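Local coordinates for leucine aminopeptidase 2 (Saccharomyces cerevisiae, PDB 2XQ0), which preferentially cleaves di- and tripeptides as a zinc aminopeptidase of the M1 family and, in vitro, weakly hydrolyses epoxides including leukotriene A4, at residues R367-L371 and V388-G393; N395-L400 and V449-L455. One frame throughout, in Å; residues are numbered along the deposited sequence.

Contact 1 (R367-L371 and V388-G393); sequences RFSTL and VPYEKG. With BES (2-(3-amino-2-hydroxy-4-phenyl-butyrylamino)-4-methyl-pentanoic acid), chain B.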
loop_
_atom_site.group_PDB
_atom_site.type_symbol
_atom_site.label_atom_id
_atom_site.label_comp_id
_atom_site.label_asym_id
_atom_site.label_seq_id
_atom_site.Cartn_x
_atom_site.Cartn_y
_atom_site.Cartn_z
ATOM N N ARG A 367 -20.363 -3.477 8.402
ATOM C CA ARG A 367 -19.234 -4.136 9.030
ATOM C C ARG A 367 -17.911 -3.496 8.616
ATOM O O ARG A 367 -17.101 -3.112 9.455
ATOM C CB ARG A 367 -19.203 -5.624 8.667
ATOM C CG ARG A 367 -17.926 -6.285 9.121
ATOM C CD ARG A 367 -17.919 -7.794 9.001
ATOM N NE ARG A 367 -16.762 -8.305 9.729
ATOM C CZ ARG A 367 -16.307 -9.548 9.667
ATOM N NH1 ARG A 367 -15.238 -9.880 10.380
ATOM N NH2 ARG A 367 -16.912 -10.449 8.898
ATOM N N PHE A 368 -17.677 -3.404 7.314
ATOM C CA PHE A 368 -16.333 -3.095 6.849
ATOM C C PHE A 368 -16.001 -1.604 6.755
ATOM O O PHE A 368 -14.886 -1.256 6.387
ATOM C CB PHE A 368 -16.031 -3.799 5.526
ATOM C CG PHE A 368 -15.940 -5.302 5.643
ATOM C CD1 PHE A 368 -16.869 -6.118 5.016
ATOM C CD2 PHE A 368 -14.927 -5.894 6.381
ATOM C CE1 PHE A 368 -16.786 -7.502 5.120
ATOM C CE2 PHE A 368 -14.842 -7.279 6.494
ATOM C CZ PHE A 368 -15.768 -8.075 5.862
ATOM N N SER A 369 -16.939 -0.725 7.100
ATOM C CA SER A 369 -16.640 0.704 7.038
ATOM C C SER A 369 -16.373 1.327 8.402
ATOM O O SER A 369 -16.221 2.534 8.514
ATOM C CB SER A 369 -17.741 1.469 6.302
ATOM O OG SER A 369 -18.895 1.616 7.105
ATOM N N THR A 370 -16.328 0.507 9.445
ATOM C CA THR A 370 -15.961 1.006 10.764
ATOM C C THR A 370 -14.455 1.169 10.793
ATOM O O THR A 370 -13.732 0.371 10.189
ATOM C CB THR A 370 -16.414 0.051 11.890
ATOM O OG1 THR A 370 -15.781 -1.231 11.731
ATOM C CG2 THR A 370 -17.937 -0.132 11.845
ATOM N N LEU A 371 -13.973 2.202 11.480
ATOM C CA LEU A 371 -12.540 2.473 11.511
ATOM C C LEU A 371 -11.755 1.332 12.161
ATOM O O LEU A 371 -10.770 0.884 11.608
ATOM C CB LEU A 371 -12.246 3.793 12.212
ATOM C CG LEU A 371 -10.784 4.238 12.172
ATOM C CD1 LEU A 371 -10.302 4.304 10.736
ATOM C CD2 LEU A 371 -10.635 5.597 12.849
ATOM N N VAL A 388 -11.135 2.929 3.869
ATOM C CA VAL A 388 -11.535 3.400 5.207
ATOM C C VAL A 388 -10.381 3.638 6.194
ATOM O O VAL A 388 -10.303 4.700 6.805
ATOM C CB VAL A 388 -12.595 2.463 5.832
ATOM C CG1 VAL A 388 -12.856 2.835 7.296
ATOM C CG2 VAL A 388 -13.876 2.532 5.019
ATOM N N PRO A 389 -9.471 2.657 6.362
ATOM C CA PRO A 389 -8.407 2.936 7.340
ATOM C C PRO A 389 -7.547 4.125 6.930
ATOM O O PRO A 389 -7.069 4.871 7.794
ATOM C CB PRO A 389 -7.567 1.641 7.354
ATOM C CG PRO A 389 -8.021 0.846 6.141
ATOM C CD PRO A 389 -9.471 1.247 5.935
ATOM N N TYR A 390 -7.345 4.282 5.624
ATOM C CA TYR A 390 -6.553 5.383 5.095
ATOM C C TYR A 390 -7.230 6.716 5.386
ATOM O O TYR A 390 -6.660 7.592 6.031
ATOM C CB TYR A 390 -6.382 5.222 3.574
ATOM C CG TYR A 390 -5.551 4.017 3.164
ATOM C CD1 TYR A 390 -6.117 2.745 3.065
ATOM C CD2 TYR A 390 -4.206 4.162 2.855
ATOM C CE1 TYR A 390 -5.345 1.636 2.692
ATOM C CE2 TYR A 390 -3.426 3.065 2.477
ATOM C CZ TYR A 390 -3.995 1.815 2.398
ATOM O OH TYR A 390 -3.217 0.743 2.013
ATOM N N GLU A 391 -8.447 6.862 4.892
ATOM C CA GLU A 391 -9.088 8.175 4.839
ATOM C C GLU A 391 -9.950 8.496 6.045
ATOM O O GLU A 391 -9.996 9.642 6.474
ATOM C CB GLU A 391 -9.918 8.317 3.563
ATOM C CG GLU A 391 -9.093 8.274 2.265
ATOM C CD GLU A 391 -8.135 9.455 2.119
ATOM O OE1 GLU A 391 -8.358 10.515 2.748
ATOM O OE2 GLU A 391 -7.143 9.318 1.377
ATOM N N LYS A 392 -10.673 7.522 6.581
ATOM C CA LYS A 392 -11.353 7.788 7.840
ATOM C C LYS A 392 -10.275 7.955 8.905
ATOM O O LYS A 392 -10.397 8.782 9.814
ATOM C CB LYS A 392 -12.358 6.663 8.196
ATOM C CG LYS A 392 -13.282 7.028 9.360
ATOM C CD LYS A 392 -14.255 5.911 9.775
ATOM C CE LYS A 392 -15.559 5.933 8.986
ATOM N NZ LYS A 392 -16.677 5.142 9.659
ATOM N N GLY A 393 -9.207 7.167 8.789
ATOM C CA GLY A 393 -8.074 7.287 9.699
ATOM C C GLY A 393 -7.466 8.667 9.647
ATOM O O GLY A 393 -7.340 9.339 10.667
HETATM N N2 BES B . 1.803 -1.503 1.940
HETATM C C1 BES B . 0.736 -0.654 1.451
HETATM C C6 BES B . -0.072 -1.388 0.379
HETATM C C7 BES B . -0.751 -2.600 0.978
HETATM C C8 BES B . -1.435 -2.482 2.183
HETATM C C12 BES B . -0.677 -3.833 0.338
HETATM C C9 BES B . -2.055 -3.594 2.741
HETATM C C11 BES B . -1.297 -4.947 0.899
HETATM C C10 BES B . -1.988 -4.827 2.101
HETATM C C2 BES B . 1.290 0.659 0.884
HETATM O O2 BES B . 2.086 1.422 1.803
HETATM C C3 BES B . 0.119 1.475 0.446
HETATM O O3 BES B . -0.636 2.010 1.261
HETATM N N1 BES B . 0.036 1.492 -0.878
HETATM C C4 BES B . -0.947 2.158 -1.707
HETATM C C13 BES B . -0.254 3.457 -2.100
HETATM C C14 BES B . -1.094 4.690 -1.796
HETATM C C15 BES B . -0.199 5.921 -1.696
HETATM C C16 BES B . -1.930 4.516 -0.531
HETATM C C5 BES B . -1.118 1.306 -2.932
HETATM O O1 BES B . -2.199 1.356 -3.561
HETATM O O4 BES B . -0.163 0.565 -3.277
HETATM O O HOH W 1 -15.817 4.038 12.384
#

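Contact 2 (N395-L400 and V449-L455); sequences NLLFHL and VDWETWL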
loop_
_atom_site.group_PDB
_atom_site.type_symbol
_atom_site.label_atom_id
_atom_site.label_comp_id
_atom_site.label_asym_id
_atom_site.label_seq_id
_atom_site.Cartn_x
_atom_site.Cartn_y
_atom_site.Cartn_z
ATOM N N ASN A 395 -8.857 11.370 8.482
ATOM C CA ASN A 395 -9.813 12.378 8.946
ATOM C C ASN A 395 -9.987 12.473 10.450
ATOM O O ASN A 395 -10.235 13.562 10.984
ATOM C CB ASN A 395 -11.162 12.212 8.247
ATOM C CG ASN A 395 -11.177 12.909 6.896
ATOM O OD1 ASN A 395 -11.170 14.137 6.827
ATOM N ND2 ASN A 395 -11.139 12.129 5.818
ATOM N N LEU A 396 -9.844 11.355 11.151
ATOM C CA LEU A 396 -9.862 11.435 12.612
ATOM C C LEU A 396 -8.650 12.226 13.100
ATOM O O LEU A 396 -8.765 13.091 13.978
ATOM C CB LEU A 396 -9.897 10.038 13.238
ATOM C CG LEU A 396 -9.659 9.990 14.738
ATOM C CD1 LEU A 396 -10.629 10.922 15.440
ATOM C CD2 LEU A 396 -9.792 8.554 15.248
ATOM N N LEU A 397 -7.486 11.972 12.504
ATOM C CA LEU A 397 -6.268 12.694 12.932
ATOM C C LEU A 397 -6.289 14.188 12.573
ATOM O O LEU A 397 -5.788 15.030 13.326
ATOM C CB LEU A 397 -5.027 12.030 12.346
ATOM C CG LEU A 397 -4.830 10.598 12.850
ATOM C CD1 LEU A 397 -3.718 9.909 12.094
ATOM C CD2 LEU A 397 -4.557 10.618 14.346
ATOM N N PHE A 398 -6.829 14.500 11.402
ATOM C CA PHE A 398 -6.988 15.873 10.969
ATOM C C PHE A 398 -7.965 16.634 11.899
ATOM O O PHE A 398 -7.776 17.823 12.190
ATOM C CB PHE A 398 -7.468 15.917 9.511
ATOM C CG PHE A 398 -7.535 17.316 8.943
ATOM C CD1 PHE A 398 -6.375 18.020 8.667
ATOM C CD2 PHE A 398 -8.758 17.930 8.705
ATOM C CE1 PHE A 398 -6.427 19.328 8.161
ATOM C CE2 PHE A 398 -8.817 19.228 8.194
ATOM C CZ PHE A 398 -7.641 19.924 7.925
ATOM N N HIS A 399 -9.007 15.939 12.350
ATOM C CA HIS A 399 -9.968 16.496 13.301
ATOM C C HIS A 399 -9.284 16.820 14.628
ATOM O O HIS A 399 -9.459 17.903 15.186
ATOM C CB HIS A 399 -11.112 15.504 13.528
ATOM C CG HIS A 399 -12.155 15.988 14.490
ATOM N ND1 HIS A 399 -12.891 17.131 14.272
ATOM C CD2 HIS A 399 -12.581 15.484 15.668
ATOM C CE1 HIS A 399 -13.725 17.312 15.280
ATOM N NE2 HIS A 399 -13.559 16.326 16.141
ATOM N N LEU A 400 -8.483 15.875 15.109
ATOM C CA LEU A 400 -7.732 16.034 16.344
ATOM C C LEU A 400 -6.733 17.185 16.248
ATOM O O LEU A 400 -6.626 17.998 17.161
ATOM C CB LEU A 400 -7.007 14.728 16.682
ATOM C CG LEU A 400 -7.931 13.594 17.146
ATOM C CD1 LEU A 400 -7.141 12.314 17.457
ATOM C CD2 LEU A 400 -8.775 14.014 18.348
ATOM N N VAL A 449 -14.896 14.728 21.746
ATOM C CA VAL A 449 -14.774 13.905 20.544
ATOM C C VAL A 449 -15.729 12.718 20.645
ATOM O O VAL A 449 -15.687 11.972 21.620
ATOM C CB VAL A 449 -13.333 13.356 20.368
ATOM C CG1 VAL A 449 -13.279 12.331 19.232
ATOM C CG2 VAL A 449 -12.350 14.486 20.113
ATOM N N ASP A 450 -16.597 12.541 19.654
ATOM C CA ASP A 450 -17.493 11.387 19.660
ATOM C C ASP A 450 -16.702 10.125 19.280
ATOM O O ASP A 450 -16.761 9.658 18.137
ATOM C CB ASP A 450 -18.634 11.619 18.678
ATOM C CG ASP A 450 -19.695 10.528 18.729
ATOM O OD1 ASP A 450 -19.587 9.585 19.558
ATOM O OD2 ASP A 450 -20.648 10.628 17.924
ATOM N N TRP A 451 -15.968 9.577 20.244
ATOM C CA TRP A 451 -15.077 8.460 19.972
ATOM C C TRP A 451 -15.843 7.279 19.415
ATOM O O TRP A 451 -15.320 6.505 18.612
ATOM C CB TRP A 451 -14.294 8.075 21.228
ATOM C CG TRP A 451 -13.310 9.135 21.626
ATOM C CD1 TRP A 451 -13.399 9.972 22.698
ATOM C CD2 TRP A 451 -12.102 9.489 20.941
ATOM N NE1 TRP A 451 -12.317 10.820 22.730
ATOM C CE2 TRP A 451 -11.506 10.544 21.662
ATOM C CE3 TRP A 451 -11.467 9.021 19.785
ATOM C CZ2 TRP A 451 -10.304 11.130 21.274
ATOM C CZ3 TRP A 451 -10.278 9.603 19.404
ATOM C CH2 TRP A 451 -9.707 10.648 20.145
ATOM N N GLU A 452 -17.098 7.164 19.825
ATOM C CA GLU A 452 -17.937 6.041 19.425
ATOM C C GLU A 452 -18.246 6.066 17.939
ATOM O O GLU A 452 -18.229 5.033 17.276
ATOM C CB GLU A 452 -19.250 6.057 20.222
ATOM C CG GLU A 452 -19.289 5.070 21.372
ATOM C CD GLU A 452 -19.456 3.646 20.892
ATOM O OE1 GLU A 452 -19.825 3.461 19.716
ATOM O OE2 GLU A 452 -19.223 2.713 21.685
ATOM N N THR A 453 -18.533 7.252 17.418
ATOM C CA THR A 453 -18.852 7.387 16.009
ATOM C C THR A 453 -17.595 7.205 15.164
ATOM O O THR A 453 -17.598 6.455 14.187
ATOM C CB THR A 453 -19.515 8.743 15.709
ATOM O OG1 THR A 453 -20.803 8.771 16.324
ATOM C CG2 THR A 453 -19.685 8.945 14.219
ATOM N N TRP A 454 -16.520 7.878 15.558
ATOM C CA TRP A 454 -15.274 7.807 14.809
ATOM C C TRP A 454 -14.710 6.389 14.758
ATOM O O TRP A 454 -14.360 5.896 13.694
ATOM C CB TRP A 454 -14.230 8.759 15.393
ATOM C CG TRP A 454 -14.413 10.189 14.974
ATOM C CD1 TRP A 454 -14.925 11.204 15.728
ATOM C CD2 TRP A 454 -14.084 10.760 13.699
ATOM N NE1 TRP A 454 -14.931 12.373 15.004
ATOM C CE2 TRP A 454 -14.414 12.129 13.758
ATOM C CE3 TRP A 454 -13.529 10.249 12.521
ATOM C CZ2 TRP A 454 -14.217 12.991 12.683
ATOM C CZ3 TRP A 454 -13.330 11.102 11.461
ATOM C CH2 TRP A 454 -13.678 12.459 11.545
ATOM N N LEU A 455 -14.612 5.737 15.912
ATOM C CA LEU A 455 -13.955 4.438 15.965
ATOM C C LEU A 455 -14.822 3.231 15.567
ATOM O O LEU A 455 -14.330 2.296 14.922
ATOM C CB LEU A 455 -13.316 4.223 17.335
ATOM C CG LEU A 455 -12.225 5.216 17.729
ATOM C CD1 LEU A 455 -11.641 4.831 19.071
ATOM C CD2 LEU A 455 -11.125 5.293 16.684
#

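Contact 1 (R367-L371 and V388-G393)
K392 reaches from the start of helix 388-403 to the turn that follows helix 365-368, and its ammonium group grips the backbone there. The side chain runs straight as far as CD and then bends (chi3 -88°), which carries NZ to 2.9 Å from S369 O; the donor stands 18° out of the carbonyl plane. NZ also bonds to G459 O and to a water, and that water takes the N-H of L371 at 2.8 Å from L371 N.

The tight part lies beside this polar link. L371 runs against the aliphatic part of the lysine, its CB 3.8 Å from K392 CD, while its CD1 presses on the helix backbone 3.6 Å from G393 N. V388 fills the other end of the interface: CG1 sits 3.6 Å from S369 O and CG2 rests near S369 CA, with L355 and I359 of helix 341-360 touching the same valine.

On the looser, partly exposed side, F368 meets V388 CG2 through its carbonyl oxygen, and the T370 side chain points away, its OG1 bonding to V372 O.

Y390, the catalytic proton donor, faces away from the turn and gives its hydroxyl hydrogen to O3 of bestatin (BES), 3.0 Å from Y390 OH. The K392 ammonium is probably stabilised by its three acceptors, S369 O, G459 O and the water, and it ties the turn to the helix bearing Y390 by one direct and one water-mediated bond.

Contact 2 (N395-L400 and V449-L455)
W454 turns its CG beside its own backbone N (chi1 -80°), while L396 holds CG anti to the backbone N (chi1 169°), and between them these two rotations lay the leucine across one face of the indole. The CA of L396 stands 4.0 Å from the centroid of the six-membered ring, a CH-pi contact over the face, and CD1 covers the same side nearer the rim, 3.9 Å from W454 CD2. The closest approach of the contact is here too, L396 N to W454 CZ3 at 3.5 Å. Farther along, the H399 ring lies nearly parallel to the five-membered ring but displaced along its plane, the centroids 5.4 Å apart, so overlap is slight. N395 contributes its carbonyl, with O 3.7 Å from W454 CH2. Without the indole, as with an alanine here, L396 would probably face a gap and the H399 ring would be freer to turn.

A second patch forms where L400 CD2 touches both W451 CH2, at 3.9 Å, and V449 CG2, at 4.0 Å; V449 CG1 in turn covers a face of the W451 indole. L396 CD2 also meets L455 CD2 at 3.8 Å.

The two helix segments run roughly antiparallel at 145°. L432 and L435 of helix 428-438 pack on W451, whose NE1 bonds to L446 O, and W321 of helix 321-339 touches L396.

In the fold
Helix 388-403 serves both contacts in turn: contact 1 uses its first residues and contact 2 the next turns, with centres 11 Å apart. The two join directly, since L371 CB lies 3.3 Å from W454 O and L371 CD2 is 3.9 Å from L396 CD2; N395 ND2 also bonds back to E391 O. Contact 1 is the one at the active site. It carries Y390, and the side chain of P389 comes within about 5 Å of that of the zinc ligand E324 and about 9 Å of the zinc ion. Contact 2 stands farther back on the same helix, the side chain of N395 about 9 Å from that of Y390 and about 14 Å from the bound BES.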